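Aspartokinase 1, chloroplastic (Arabidopsis thaliana, PDB 2CDQ) catalyses the ATP-dependent phosphorylation of L-aspartate to 4-phospho-L-aspartate, the first step in making lysine, threonine, methionine and isoleucine in the plant chloroplast. Local coordinates at residues K165-D170 with M204-V209; I174-T179 with P193-R198; T213-K218 with V225-R230; I240-G245 with A299-I304. All coordinates share one frame; numbering follows the deposited sequence.

Interaction 1: K165-D170 with M204-V209; sequences KARQYD and MHDPAV
K165 and R167 reach the carboxylate of D206 from strand 166-169 and the residue before it, one basic side chain for each oxygen. K165 NZ lies 3.1 Å from D206 OD2 in a salt bridge whose hydrogen bond is weak, and R167 NH2 makes the second salt bridge with D206 OD1 at 3.3 Å. The latter nitrogen stands well above the carboxylate plane, and the guanidinium and carboxylate planes are 34° apart, so the pairing is not the flat, two-pronged kind; a single nitrogen meets a single oxygen. R167 NH2 also donates a weak bond to the backbone oxygen D206 O, at the guanidinium edge. Bends at chi2 and chi3 swing the arginine end back to this corner, while R167 NE bonds to Y169 OH in the guanidinium plane and helps fix its rotation; Y169 OH is in turn bonded to D202 of helix 191-205.

Backbone bonds form the parallel bridge of A166 with V209. V209 N donates to K165 O at 2.9 Å, and R167 N donates to V209 O at 3.2 Å.

A208 packs between the two basic side chains. Its CB sits 3.6 Å from K165 CG and also lies over one face of the R167 guanidinium. Alanine suits this buried place, where a small methyl fits between the two chains.

D206 is the first residue to leave helix 191-205. Its acid shared between two bases probably favours the ionised carboxylate, and the network ties the end of helix 191-205 to strand 166-169, just before the chain enters strand 209-219.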
loop_
_atom_site.group_PDB
_atom_site.type_symbol
_atom_site.label_atom_id
_atom_site.label_comp_id
_atom_site.label_asym_id
_atom_site.label_seq_id
_atom_site.Cartn_x
_atom_site.Cartn_y
_atom_site.Cartn_z
ATOM N N LYS A 165 4.876 36.102 39.452
ATOM C CA LYS A 165 5.997 35.284 39.906
ATOM C C LYS A 165 6.134 34.062 38.996
ATOM O O LYS A 165 5.192 33.272 38.851
ATOM C CB LYS A 165 5.827 34.882 41.376
ATOM C CG LYS A 165 6.990 34.078 41.967
ATOM C CD LYS A 165 8.350 34.761 41.763
ATOM C CE LYS A 165 9.512 33.836 42.133
ATOM N NZ LYS A 165 9.637 33.638 43.609
ATOM N N ALA A 166 7.306 33.938 38.370
ATOM C CA ALA A 166 7.549 32.925 37.341
ATOM C C ALA A 166 8.987 32.405 37.353
ATOM O O ALA A 166 9.929 33.147 37.648
ATOM C CB ALA A 166 7.196 33.480 35.971
ATOM N N ARG A 167 9.137 31.122 37.025
ATOM C CA ARG A 167 10.433 30.445 37.020
ATOM C C ARG A 167 10.622 29.731 35.688
ATOM O O ARG A 167 9.787 28.915 35.290
ATOM C CB ARG A 167 10.519 29.457 38.196
ATOM C CG ARG A 167 11.729 28.516 38.192
ATOM C CD ARG A 167 12.202 28.153 39.605
ATOM N NE ARG A 167 11.109 27.874 40.547
ATOM C CZ ARG A 167 10.802 28.634 41.603
ATOM N NH1 ARG A 167 11.502 29.735 41.878
ATOM N NH2 ARG A 167 9.790 28.296 42.395
ATOM N N GLN A 168 11.711 30.049 34.995
ATOM C CA GLN A 168 11.988 29.424 33.707
ATOM C C GLN A 168 12.675 28.086 33.922
ATOM O O GLN A 168 13.526 27.947 34.800
ATOM C CB GLN A 168 12.816 30.344 32.799
ATOM C CG GLN A 168 14.329 30.118 32.800
ATOM C CD GLN A 168 14.767 28.974 31.895
ATOM O OE1 GLN A 168 14.099 28.638 30.912
ATOM N NE2 GLN A 168 15.894 28.370 32.228
ATOM N N TYR A 169 12.296 27.105 33.112
ATOM C CA TYR A 169 12.856 25.775 33.217
ATOM C C TYR A 169 13.419 25.309 31.889
ATOM O O TYR A 169 12.725 25.329 30.870
ATOM C CB TYR A 169 11.781 24.795 33.666
ATOM C CG TYR A 169 11.390 24.897 35.119
ATOM C CD1 TYR A 169 10.134 25.379 35.492
ATOM C CD2 TYR A 169 12.268 24.491 36.128
ATOM C CE1 TYR A 169 9.768 25.462 36.835
ATOM C CE2 TYR A 169 11.913 24.568 37.468
ATOM C CZ TYR A 169 10.665 25.052 37.815
ATOM O OH TYR A 169 10.317 25.127 39.140
ATOM N N ASP A 170 14.681 24.898 31.902
ATOM C CA ASP A 170 15.229 24.138 30.797
ATOM C C ASP A 170 14.764 22.696 30.981
ATOM O O ASP A 170 15.023 22.081 32.021
ATOM C CB ASP A 170 16.756 24.233 30.770
ATOM C CG ASP A 170 17.253 25.590 30.285
ATOM O OD1 ASP A 170 16.406 26.435 29.892
ATOM O OD2 ASP A 170 18.494 25.811 30.288
ATOM N N MET A 204 5.869 23.872 45.887
ATOM C CA MET A 204 5.527 23.856 47.305
ATOM C C MET A 204 6.433 24.785 48.105
ATOM O O MET A 204 5.954 25.499 48.992
ATOM C CB MET A 204 5.548 22.430 47.875
ATOM C CG MET A 204 4.508 21.477 47.259
ATOM S SD MET A 204 2.821 22.141 47.136
ATOM C CE MET A 204 2.251 21.982 48.834
ATOM N N HIS A 205 7.731 24.781 47.784
ATOM C CA HIS A 205 8.681 25.706 48.411
ATOM C C HIS A 205 8.234 27.163 48.215
ATOM O O HIS A 205 8.028 27.882 49.198
ATOM C CB HIS A 205 10.109 25.480 47.901
ATOM C CG HIS A 205 11.156 26.185 48.710
ATOM N ND1 HIS A 205 11.735 27.374 48.310
ATOM C CD2 HIS A 205 11.721 25.874 49.903
ATOM C CE1 HIS A 205 12.615 27.761 49.218
ATOM N NE2 HIS A 205 12.626 26.869 50.195
ATOM N N ASP A 206 8.084 27.586 46.955
ATOM C CA ASP A 206 7.400 28.848 46.618
ATOM C C ASP A 206 6.772 28.823 45.214
ATOM O O ASP A 206 7.484 28.690 44.211
ATOM C CB ASP A 206 8.294 30.091 46.832
ATOM C CG ASP A 206 9.524 30.118 45.930
ATOM O OD1 ASP A 206 10.038 29.038 45.552
ATOM O OD2 ASP A 206 9.984 31.237 45.612
ATOM N N PRO A 207 5.430 28.948 45.147
ATOM C CA PRO A 207 4.687 28.848 43.886
ATOM C C PRO A 207 4.999 29.956 42.870
ATOM O O PRO A 207 4.821 31.146 43.148
ATOM C CB PRO A 207 3.217 28.904 44.332
ATOM C CG PRO A 207 3.239 29.576 45.656
ATOM C CD PRO A 207 4.533 29.182 46.295
ATOM N N ALA A 208 5.477 29.537 41.701
ATOM C CA ALA A 208 5.708 30.423 40.564
ATOM C C ALA A 208 5.226 29.708 39.311
ATOM O O ALA A 208 5.239 28.476 39.261
ATOM C CB ALA A 208 7.187 30.767 40.446
ATOM N N VAL A 209 4.792 30.471 38.310
ATOM C CA VAL A 209 4.333 29.892 37.040
ATOM C C VAL A 209 5.526 29.342 36.246
ATOM O O VAL A 209 6.382 30.112 35.792
ATOM C CB VAL A 209 3.538 30.916 36.182
ATOM C CG1 VAL A 209 3.013 30.260 34.914
ATOM C CG2 VAL A 209 2.382 31.525 36.984
#

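Interaction 2: I174-T179 with P193-R198; sequences IGFITT and PAVAKR
V195 of helix 191-205 lays its CG2 methyl over the backbone of G175, 3.5 Å from G175 C. Its chi1 of 162° puts CG1 anti to the backbone N and so leaves CG2 beside that nitrogen, facing G175. The same CG2 meets F176 CD1 at 4.0 Å, approaching the ring obliquely. Valine suits the spot because its methyls stay close to the helix backbone, where a short apolar side chain can reach both G175 and F176.

G175 has phi of 107°, a value that favours glycine, and with no side chain it lets the helix come close: A194 CB rests 4.0 Å from G175 O. One turn on, R198 carries its aliphatic base past I174, the residue before G175, with R198 CB 3.7 Å from I174 O. The side chains of I174 and R198 cross at about a right angle, and I174 CG2 stands over one face of the R198 guanidinium, toward its rim. The charge of that arginine is met elsewhere, by D202 within the same helix and by E173.

The contact is thus chiefly aliphatic atoms on backbone, with the ring of F176 turned to helix 232-244 as well. It belongs to a beta-alpha-beta unit of the amino acid kinase domain, in which helix 191-205 packs against the segment leading into strand 177-178 before the chain returns as strand 209-219.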
loop_
_atom_site.group_PDB
_atom_site.type_symbol
_atom_site.label_atom_id
_atom_site.label_comp_id
_atom_site.label_asym_id
_atom_site.label_seq_id
_atom_site.Cartn_x
_atom_site.Cartn_y
_atom_site.Cartn_z
ATOM N N ILE A 174 15.422 19.497 34.128
ATOM C CA ILE A 174 14.373 19.133 35.098
ATOM C C ILE A 174 13.902 17.668 35.061
ATOM O O ILE A 174 12.973 17.288 35.787
ATOM C CB ILE A 174 13.144 20.083 35.029
ATOM C CG1 ILE A 174 12.436 19.980 33.672
ATOM C CG2 ILE A 174 13.570 21.510 35.332
ATOM C CD1 ILE A 174 11.019 20.522 33.673
ATOM N N GLY A 175 14.535 16.851 34.224
ATOM C CA GLY A 175 14.192 15.436 34.173
ATOM C C GLY A 175 13.427 14.978 32.943
ATOM O O GLY A 175 12.663 14.012 33.011
ATOM N N PHE A 176 13.611 15.678 31.824
ATOM C CA PHE A 176 13.216 15.139 30.529
ATOM C C PHE A 176 14.348 14.214 30.099
ATOM O O PHE A 176 15.388 14.669 29.612
ATOM C CB PHE A 176 12.954 16.252 29.498
ATOM C CG PHE A 176 11.497 16.605 29.344
ATOM C CD1 PHE A 176 10.865 17.447 30.254
ATOM C CD2 PHE A 176 10.752 16.085 28.287
ATOM C CE1 PHE A 176 9.511 17.765 30.118
ATOM C CE2 PHE A 176 9.393 16.396 28.141
ATOM C CZ PHE A 176 8.775 17.234 29.058
ATOM N N ILE A 177 14.151 12.917 30.329
ATOM C CA ILE A 177 15.177 11.909 30.049
ATOM C C ILE A 177 14.879 11.205 28.723
ATOM O O ILE A 177 13.750 10.770 28.478
ATOM C CB ILE A 177 15.326 10.881 31.213
ATOM C CG1 ILE A 177 15.253 11.574 32.590
ATOM C CG2 ILE A 177 16.612 10.055 31.059
ATOM C CD1 ILE A 177 16.355 12.614 32.877
ATOM N N THR A 178 15.910 11.086 27.889
ATOM C CA THR A 178 15.744 10.750 26.481
ATOM C C THR A 178 16.808 9.784 25.946
ATOM O O THR A 178 17.896 9.675 26.515
ATOM C CB THR A 178 15.749 12.051 25.660
ATOM O OG1 THR A 178 14.443 12.637 25.708
ATOM C CG2 THR A 178 16.107 11.801 24.236
ATOM N N THR A 179 16.480 9.080 24.857
ATOM C CA THR A 179 17.465 8.272 24.120
ATOM C C THR A 179 18.482 9.176 23.430
ATOM O O THR A 179 18.225 10.356 23.205
ATOM C CB THR A 179 16.817 7.339 23.059
ATOM O OG1 THR A 179 16.192 8.120 22.031
ATOM C CG2 THR A 179 15.797 6.405 23.698
ATOM N N PRO A 193 8.176 10.339 36.699
ATOM C CA PRO A 193 8.469 10.529 38.129
ATOM C C PRO A 193 9.481 11.649 38.418
ATOM O O PRO A 193 9.319 12.375 39.410
ATOM C CB PRO A 193 9.033 9.167 38.561
ATOM C CG PRO A 193 8.569 8.204 37.506
ATOM C CD PRO A 193 8.596 9.001 36.243
ATOM N N ALA A 194 10.496 11.788 37.559
ATOM C CA ALA A 194 11.549 12.795 37.740
ATOM C C ALA A 194 11.017 14.218 37.618
ATOM O O ALA A 194 11.381 15.095 38.406
ATOM C CB ALA A 194 12.684 12.569 36.754
ATOM N N VAL A 195 10.151 14.433 36.631
ATOM C CA VAL A 195 9.597 15.756 36.341
ATOM C C VAL A 195 8.553 16.183 37.377
ATOM O O VAL A 195 8.568 17.330 37.838
ATOM C CB VAL A 195 9.041 15.829 34.892
ATOM C CG1 VAL A 195 8.090 17.014 34.708
ATOM C CG2 VAL A 195 10.193 15.909 33.902
ATOM N N ALA A 196 7.662 15.260 37.744
ATOM C CA ALA A 196 6.650 15.523 38.769
ATOM C C ALA A 196 7.297 15.924 40.097
ATOM O O ALA A 196 6.833 16.852 40.765
ATOM C CB ALA A 196 5.752 14.310 38.956
ATOM N N LYS A 197 8.383 15.233 40.445
ATOM C CA LYS A 197 9.125 15.472 41.685
ATOM C C LYS A 197 9.819 16.835 41.690
ATOM O O LYS A 197 9.777 17.556 42.691
ATOM C CB LYS A 197 10.150 14.355 41.906
ATOM C CG LYS A 197 10.513 14.080 43.359
ATOM C CD LYS A 197 11.817 14.758 43.760
ATOM C CE LYS A 197 12.595 13.913 44.760
ATOM N NZ LYS A 197 11.794 13.569 45.968
ATOM N N ARG A 198 10.448 17.179 40.566
ATOM C CA ARG A 198 11.184 18.437 40.440
ATOM C C ARG A 198 10.240 19.639 40.387
ATOM O O ARG A 198 10.504 20.672 41.009
ATOM C CB ARG A 198 12.080 18.412 39.198
ATOM C CG ARG A 198 13.498 18.937 39.421
ATOM C CD ARG A 198 13.557 20.455 39.539
ATOM N NE ARG A 198 14.907 20.941 39.269
ATOM C CZ ARG A 198 15.241 22.223 39.159
ATOM N NH1 ARG A 198 14.323 23.171 39.301
ATOM N NH2 ARG A 198 16.501 22.560 38.902
#

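Interaction 3: T213-K218 with V225-R230; sequences TGFLGK and VTTLGR
The beta hairpin of strands 209-219 and 225-227 pairs L216 with T227, G217 with T226 and K218 with V225. G217 and T226 form the hydrogen-bonded pair, each backbone nitrogen donating to the other's oxygen. A CB at G217 would come close to L228 CD2, so the bare glycine leaves that side of the sheet to L228 and T226. Just past the strand proper, L228 N donates to F215 O at 2.9 Å.

F215 carries the main side-chain contact. With CG anti to the backbone N (chi1 -167°), its ring lies against the second strand, and T227 CB stands over the ring centre in a CH-pi contact, 3.9 Å from the centroid and 8° off the normal. G229 O lies at the ring edge, near its plane; phi of 70° at G229 suits glycine. On the same sheet face as T227, L216 CD2 meets T227 CG2 at 3.9 Å. L228 CD1 turns to the backbone before strand 216-218, 3.8 Å from G214 O.

The F215 side chain is about 4 Å from a bound lysine, nearest atoms, and touches E148, a substrate-binding residue of helix 137-161. That helix also meets V225 and T227, whereas T226 and L228 pack on strand 177-178 and L228 reaches helix 232-244.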
loop_
_atom_site.group_PDB
_atom_site.type_symbol
_atom_site.label_atom_id
_atom_site.label_comp_id
_atom_site.label_asym_id
_atom_site.label_seq_id
_atom_site.Cartn_x
_atom_site.Cartn_y
_atom_site.Cartn_z
ATOM N N THR A 213 10.931 25.034 28.345
ATOM C CA THR A 213 11.371 24.854 26.959
ATOM C C THR A 213 10.686 23.624 26.369
ATOM O O THR A 213 10.520 22.615 27.057
ATOM C CB THR A 213 12.885 24.632 26.881
ATOM O OG1 THR A 213 13.221 23.452 27.614
ATOM C CG2 THR A 213 13.645 25.819 27.454
ATOM N N GLY A 214 10.321 23.694 25.093
ATOM C CA GLY A 214 9.385 22.733 24.538
ATOM C C GLY A 214 9.973 21.587 23.743
ATOM O O GLY A 214 9.453 20.469 23.752
ATOM N N PHE A 215 11.059 21.846 23.046
ATOM C CA PHE A 215 11.486 20.923 22.005
ATOM C C PHE A 215 12.614 20.011 22.522
ATOM O O PHE A 215 13.206 19.247 21.762
ATOM C CB PHE A 215 11.891 21.774 20.788
ATOM C CG PHE A 215 12.081 21.015 19.513
ATOM C CD1 PHE A 215 11.528 19.760 19.319
ATOM C CD2 PHE A 215 12.804 21.596 18.474
ATOM C CE1 PHE A 215 11.721 19.084 18.119
ATOM C CE2 PHE A 215 12.994 20.936 17.277
ATOM C CZ PHE A 215 12.453 19.679 17.096
ATOM N N LEU A 216 12.863 20.057 23.831
ATOM C CA LEU A 216 14.147 19.613 24.377
ATOM C C LEU A 216 14.120 18.490 25.416
ATOM O O LEU A 216 13.146 18.320 26.158
ATOM C CB LEU A 216 14.915 20.811 24.945
ATOM C CG LEU A 216 15.037 22.060 24.075
ATOM C CD1 LEU A 216 15.774 23.144 24.840
ATOM C CD2 LEU A 216 15.734 21.760 22.757
ATOM N N GLY A 217 15.222 17.742 25.454
ATOM C CA GLY A 217 15.444 16.673 26.426
ATOM C C GLY A 217 16.927 16.425 26.653
ATOM O O GLY A 217 17.780 17.052 26.012
ATOM N N LYS A 218 17.232 15.513 27.576
ATOM C CA LYS A 218 18.614 15.150 27.891
ATOM C C LYS A 218 18.854 13.659 27.665
ATOM O O LYS A 218 18.103 12.812 28.173
ATOM C CB LYS A 218 18.968 15.540 29.334
ATOM C CG LYS A 218 20.468 15.480 29.651
ATOM C CD LYS A 218 20.817 16.146 30.984
ATOM C CE LYS A 218 20.565 15.216 32.164
ATOM N NZ LYS A 218 20.904 15.872 33.457
ATOM N N VAL A 225 22.248 17.687 25.275
ATOM C CA VAL A 225 20.960 18.284 24.920
ATOM C C VAL A 225 20.349 17.587 23.706
ATOM O O VAL A 225 21.036 17.297 22.721
ATOM C CB VAL A 225 21.075 19.811 24.667
ATOM C CG1 VAL A 225 19.698 20.424 24.473
ATOM C CG2 VAL A 225 21.796 20.500 25.830
ATOM N N THR A 226 19.051 17.329 23.791
ATOM C CA THR A 226 18.348 16.547 22.791
ATOM C C THR A 226 17.037 17.223 22.374
ATOM O O THR A 226 16.374 17.840 23.203
ATOM C CB THR A 226 18.087 15.126 23.347
ATOM O OG1 THR A 226 19.149 14.258 22.939
ATOM C CG2 THR A 226 16.778 14.563 22.854
ATOM N N THR A 227 16.678 17.113 21.094
ATOM C CA THR A 227 15.355 17.544 20.623
ATOM C C THR A 227 14.422 16.353 20.437
ATOM O O THR A 227 14.860 15.272 20.055
ATOM C CB THR A 227 15.405 18.365 19.313
ATOM O OG1 THR A 227 16.010 17.591 18.274
ATOM C CG2 THR A 227 16.180 19.643 19.512
ATOM N N LEU A 228 13.135 16.568 20.694
ATOM C CA LEU A 228 12.159 15.476 20.766
ATOM C C LEU A 228 11.599 14.998 19.418
ATOM O O LEU A 228 10.678 14.180 19.384
ATOM C CB LEU A 228 11.018 15.850 21.726
ATOM C CG LEU A 228 11.418 16.287 23.143
ATOM C CD1 LEU A 228 10.220 16.781 23.927
ATOM C CD2 LEU A 228 12.131 15.179 23.904
ATOM N N GLY A 229 12.173 15.491 18.319
ATOM C CA GLY A 229 11.730 15.138 16.969
ATOM C C GLY A 229 10.378 15.747 16.661
ATOM O O GLY A 229 9.977 16.729 17.288
ATOM N N ARG A 230 9.668 15.170 15.691
ATOM C CA ARG A 230 8.273 15.532 15.438
ATOM C C ARG A 230 7.516 15.398 16.751
ATOM O O ARG A 230 7.924 14.641 17.643
ATOM C CB ARG A 230 7.657 14.605 14.389
ATOM C CG ARG A 230 8.349 14.625 13.042
ATOM C CD ARG A 230 8.081 13.339 12.263
ATOM N NE ARG A 230 8.869 13.220 11.029
ATOM C CZ ARG A 230 9.141 14.214 10.181
ATOM N NH1 ARG A 230 8.682 15.442 10.396
ATOM N NH2 ARG A 230 9.870 13.974 9.098
#

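Interaction 4: I240-G245 with A299-I304; sequences IGKALG and AREGEI
K242 and E301 face each other across two helix ends with their side chains crossing at about a right angle. The lysine leaves helix 232-244 with CG anti to its backbone N (chi1 178°) and runs extended until it bends at chi4. Its far methylenes do the touching: K242 CE lies 3.6 Å from E301 CG, and K242 CD follows at 3.9 Å from the same atom. The glutamate turns its CG between its own backbone nitrogen and carbonyl carbon (chi1 58°) and is extended beyond it. This brings the carboxylate alongside the lysine chain without a salt bridge, K242 NZ being 4.3 Å from E301 OE1. K242 has other partners in Y192 of helix 191-205, by a cation-pi contact, and in E189, by a weak, long ion pair.

Nearer the lysine's root, its CG passes G302, with K242 CG 4.2 Å from G302 CA; a residue without a side chain suits so near a passage. I304 meets helix 232-244 at its backbone, not at the lysine's end. Its CB points toward that helix, and its CD1 tip rests on the backbone at G241, 3.5 Å from both K242 N and G241 C. The buried isoleucine packs on I249 of strand 248-253 too.

Both helices finish in Schellman motifs, with G245 and E303 at positive phi. E303 makes the turn that directs I304 back toward the neighbouring helix.

With neither hydrogen bond nor salt bridge between the segments, the contact rests chiefly on aliphatic packing, of lysine on glutamate methylenes and of isoleucine on backbone; the separated charges of K242 and E301 probably add a modest attraction.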
loop_
_atom_site.group_PDB
_atom_site.type_symbol
_atom_site.label_atom_id
_atom_site.label_comp_id
_atom_site.label_asym_id
_atom_site.label_seq_id
_atom_site.Cartn_x
_atom_site.Cartn_y
_atom_site.Cartn_z
ATOM N N ILE A 240 4.311 16.564 30.397
ATOM C CA ILE A 240 4.055 17.268 31.658
ATOM C C ILE A 240 2.647 16.973 32.196
ATOM O O ILE A 240 2.466 16.761 33.399
ATOM C CB ILE A 240 4.286 18.790 31.511
ATOM C CG1 ILE A 240 5.775 19.074 31.306
ATOM C CG2 ILE A 240 3.780 19.543 32.735
ATOM C CD1 ILE A 240 6.051 20.429 30.706
ATOM N N GLY A 241 1.667 16.938 31.297
ATOM C CA GLY A 241 0.289 16.590 31.645
ATOM C C GLY A 241 0.173 15.253 32.356
ATOM O O GLY A 241 -0.388 15.184 33.456
ATOM N N LYS A 242 0.708 14.199 31.730
ATOM C CA LYS A 242 0.708 12.844 32.299
ATOM C C LYS A 242 1.494 12.775 33.612
ATOM O O LYS A 242 1.054 12.141 34.575
ATOM C CB LYS A 242 1.257 11.824 31.289
ATOM C CG LYS A 242 1.330 10.382 31.811
ATOM C CD LYS A 242 1.697 9.387 30.708
ATOM C CE LYS A 242 1.533 7.929 31.163
ATOM N NZ LYS A 242 2.779 7.339 31.736
ATOM N N ALA A 243 2.645 13.441 33.640
ATOM C CA ALA A 243 3.524 13.434 34.805
ATOM C C ALA A 243 2.874 14.071 36.032
ATOM O O ALA A 243 3.136 13.658 37.166
ATOM C CB ALA A 243 4.842 14.127 34.479
ATOM N N LEU A 244 2.020 15.066 35.798
ATOM C CA LEU A 244 1.370 15.799 36.885
ATOM C C LEU A 244 -0.122 15.467 37.026
ATOM O O LEU A 244 -0.813 16.054 37.863
ATOM C CB LEU A 244 1.580 17.312 36.709
ATOM C CG LEU A 244 2.904 17.933 37.170
ATOM C CD1 LEU A 244 4.078 17.520 36.283
ATOM C CD2 LEU A 244 2.792 19.454 37.228
ATOM N N GLY A 245 -0.604 14.532 36.206
ATOM C CA GLY A 245 -1.999 14.082 36.240
ATOM C C GLY A 245 -3.034 15.195 36.193
ATOM O O GLY A 245 -4.019 15.168 36.934
ATOM N N ALA A 299 -0.894 11.619 26.489
ATOM C CA ALA A 299 -2.243 12.030 26.880
ATOM C C ALA A 299 -3.222 10.873 26.738
ATOM O O ALA A 299 -4.163 10.751 27.527
ATOM C CB ALA A 299 -2.707 13.223 26.064
ATOM N N ARG A 300 -2.993 10.031 25.729
ATOM C CA ARG A 300 -3.821 8.845 25.507
ATOM C C ARG A 300 -3.696 7.886 26.688
ATOM O O ARG A 300 -4.702 7.526 27.305
ATOM C CB ARG A 300 -3.447 8.138 24.197
ATOM C CG ARG A 300 -3.933 8.828 22.920
ATOM C CD ARG A 300 -3.661 7.967 21.678
ATOM N NE ARG A 300 -4.683 6.936 21.472
ATOM C CZ ARG A 300 -5.430 6.812 20.376
ATOM N NH1 ARG A 300 -5.274 7.643 19.352
ATOM N NH2 ARG A 300 -6.330 5.841 20.296
ATOM N N GLU A 301 -2.458 7.499 27.009
ATOM C CA GLU A 301 -2.206 6.541 28.088
ATOM C C GLU A 301 -2.452 7.136 29.478
ATOM O O GLU A 301 -2.857 6.423 30.401
ATOM C CB GLU A 301 -0.808 5.911 27.975
ATOM C CG GLU A 301 0.358 6.895 27.976
ATOM C CD GLU A 301 1.647 6.320 27.386
ATOM O OE1 GLU A 301 2.693 7.009 27.464
ATOM O OE2 GLU A 301 1.619 5.192 26.841
ATOM N N GLY A 302 -2.230 8.444 29.613
ATOM C CA GLY A 302 -2.542 9.153 30.853
ATOM C C GLY A 302 -4.021 9.483 30.988
ATOM O O GLY A 302 -4.465 9.928 32.050
ATOM N N GLU A 303 -4.772 9.266 29.905
ATOM C CA GLU A 303 -6.216 9.547 29.833
ATOM C C GLU A 303 -6.575 10.984 30.215
ATOM O O GLU A 303 -7.372 11.226 31.126
ATOM C CB GLU A 303 -7.026 8.527 30.637
ATOM C CG GLU A 303 -7.043 7.151 30.000
ATOM C CD GLU A 303 -8.113 6.260 30.580
ATOM O OE1 GLU A 303 -9.191 6.159 29.956
ATOM O OE2 GLU A 303 -7.883 5.673 31.662
ATOM N N ILE A 304 -5.968 11.924 29.496
ATOM C CA ILE A 304 -6.154 13.356 29.712
ATOM C C ILE A 304 -6.574 13.995 28.388
ATOM O O ILE A 304 -5.838 13.906 27.397
ATOM C CB ILE A 304 -4.839 14.027 30.170
ATOM C CG1 ILE A 304 -4.176 13.230 31.293
ATOM C CG2 ILE A 304 -5.081 15.469 30.591
ATOM C CD1 ILE A 304 -2.692 13.460 31.393
#

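In the fold
All four contacts lie in the amino acid kinase domain. Along the chain, interaction 2 is nested within the loop closed by interaction 1; interactions 3 and 4 then follow in series. Interactions 1 and 2 share helix 191-205, their centres 16 Å apart, and meet where Y169 packs on I174 and R198. Strand 209-219 joins the first three: it neighbours strands 166-169 and 177-178, and pairs with 225-227 in interaction 3, centred 12 Å from interaction 2. Packing thus runs from interaction 1, far from the chain's centre, through interaction 2 to interaction 3 beside the substrate-binding E148, while interaction 4, centred 14 Å from interaction 2, touches it through A196 and F176.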